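PDB 4KFU: genome packaging NTPase B204 from Sulfolobus turreted icosahedral virus 2, which probably hydrolyses ATP to power the packaging of viral DNA into the capsid, as a P-loop NTPase of the FtsK-HerA superfamily. Local coordinates for residues 113-117 and 118-122. Numbering follows the deposited sequence.
Sequences QKVTP and AIDEA
The puckered pyrrolidine ring of Pro117 leads away from the first turn of helix 117-124, where Thr116 is the N-cap, while the flat carbonyl group of Pro117 meets Glu121. Pro117 O accepts from Glu121 N at 2.9 Å, the donor tilted 22° from the carbonyl plane, and Glu121 CB lies 3.4 Å from the same Pro117 O. The extended Glu121 chain carries its carboxylate off to helix 78-95, where OE1 forms a salt bridge with Lys89 NZ and accepts a hydrogen bond from Trp85 NE1.

The capping bond is nearly straight, 165° at the hydrogen, with Thr116 OG1 accepting from Ile119 N at 3.2 Å. A chi1 of 63° sets OG1 between the Thr116 backbone N and carbonyl carbon, facing that amide. Glu82 OE2 of helix 78-95 accepts from Ala118 N, so a side-chain carboxylate serves a further first-turn amide. Thr116 O accepts from Asp120 N at 3.0 Å, which together with the Pro117-Glu121 bond begins the i to i+4 pattern of the helix. The Ile119 side chain packs on Phe81 of helix 78-95 and on Phe109 and Met144 of loops. Exposed Val115 rests its CG1 4.2 Å from Ile119 CG2 and 4.0 Å from Asp120 CB.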
loop_
_atom_site.group_PDB
_atom_site.type_symbol
_atom_site.label_atom_id
_atom_site.label_comp_id
_atom_site.label_asym_id
_atom_site.label_seq_id
_atom_site.Cartn_x
_atom_site.Cartn_y
_atom_site.Cartn_z
ATOM N N GLN A 113 2.104 -1.522 -17.173
ATOM C CA GLN A 113 2.492 -2.927 -17.059
ATOM C C GLN A 113 1.309 -3.854 -17.335
ATOM O O GLN A 113 0.157 -3.400 -17.455
ATOM C CB GLN A 113 3.091 -3.222 -15.685
ATOM C CG GLN A 113 2.062 -3.534 -14.609
ATOM N N LYS A 114 1.602 -5.150 -17.434
ATOM C CA LYS A 114 0.589 -6.159 -17.733
ATOM C C LYS A 114 -0.270 -6.479 -16.516
ATOM O O LYS A 114 0.250 -6.744 -15.425
ATOM C CB LYS A 114 1.247 -7.449 -18.250
ATOM N N VAL A 115 -1.586 -6.450 -16.704
ATOM C CA VAL A 115 -2.510 -6.789 -15.625
ATOM C C VAL A 115 -2.717 -8.305 -15.541
ATOM O O VAL A 115 -3.488 -8.867 -16.316
ATOM C CB VAL A 115 -3.875 -6.083 -15.807
ATOM C CG1 VAL A 115 -4.862 -6.497 -14.711
ATOM C CG2 VAL A 115 -3.698 -4.558 -15.817
ATOM N N THR A 116 -2.026 -8.956 -14.604
ATOM C CA THR A 116 -2.149 -10.404 -14.375
ATOM C C THR A 116 -3.469 -10.722 -13.683
ATOM O O THR A 116 -4.142 -9.812 -13.186
ATOM C CB THR A 116 -1.021 -10.926 -13.451
ATOM O OG1 THR A 116 -1.139 -10.308 -12.165
ATOM C CG2 THR A 116 0.357 -10.643 -14.034
ATOM N N PRO A 117 -3.851 -12.010 -13.643
ATOM C CA PRO A 117 -5.051 -12.370 -12.877
ATOM C C PRO A 117 -4.989 -11.913 -11.421
ATOM O O PRO A 117 -6.009 -11.449 -10.881
ATOM C CB PRO A 117 -5.056 -13.901 -12.956
ATOM C CG PRO A 117 -4.429 -14.196 -14.268
ATOM C CD PRO A 117 -3.379 -13.135 -14.482
ATOM N N ALA A 118 -3.813 -12.031 -10.802
ATOM C CA ALA A 118 -3.629 -11.614 -9.408
ATOM C C ALA A 118 -3.884 -10.117 -9.206
ATOM O O ALA A 118 -4.550 -9.716 -8.245
ATOM C CB ALA A 118 -2.237 -11.981 -8.917
ATOM N N ILE A 119 -3.335 -9.297 -10.098
ATOM C CA ILE A 119 -3.531 -7.849 -10.016
ATOM C C ILE A 119 -5.006 -7.503 -10.179
ATOM O O ILE A 119 -5.556 -6.718 -9.407
ATOM C CB ILE A 119 -2.717 -7.088 -11.090
ATOM C CG1 ILE A 119 -1.216 -7.358 -10.926
ATOM C CG2 ILE A 119 -2.999 -5.587 -11.025
ATOM C CD1 ILE A 119 -0.666 -6.946 -9.585
ATOM N N ASP A 120 -5.649 -8.092 -11.181
ATOM C CA ASP A 120 -7.063 -7.832 -11.388
ATOM C C ASP A 120 -7.884 -8.225 -10.171
ATOM O O ASP A 120 -8.774 -7.482 -9.735
ATOM C CB ASP A 120 -7.588 -8.557 -12.621
ATOM C CG ASP A 120 -8.969 -8.079 -13.008
ATOM O OD1 ASP A 120 -9.059 -6.956 -13.548
ATOM O OD2 ASP A 120 -9.957 -8.795 -12.742
ATOM N N GLU A 121 -7.587 -9.389 -9.605
ATOM C CA GLU A 121 -8.303 -9.815 -8.409
ATOM C C GLU A 121 -8.052 -8.886 -7.219
ATOM O O GLU A 121 -8.971 -8.571 -6.455
ATOM C CB GLU A 121 -7.902 -11.252 -8.038
ATOM C CG GLU A 121 -8.992 -11.997 -7.304
ATOM C CD GLU A 121 -8.529 -13.322 -6.716
ATOM O OE1 GLU A 121 -7.616 -13.953 -7.288
ATOM O OE2 GLU A 121 -9.090 -13.727 -5.675
ATOM N N ALA A 122 -6.798 -8.465 -7.059
ATOM C CA ALA A 122 -6.419 -7.617 -5.945
ATOM C C ALA A 122 -7.219 -6.315 -5.972
ATOM O O ALA A 122 -7.637 -5.807 -4.926
ATOM C CB ALA A 122 -4.939 -7.322 -6.007
#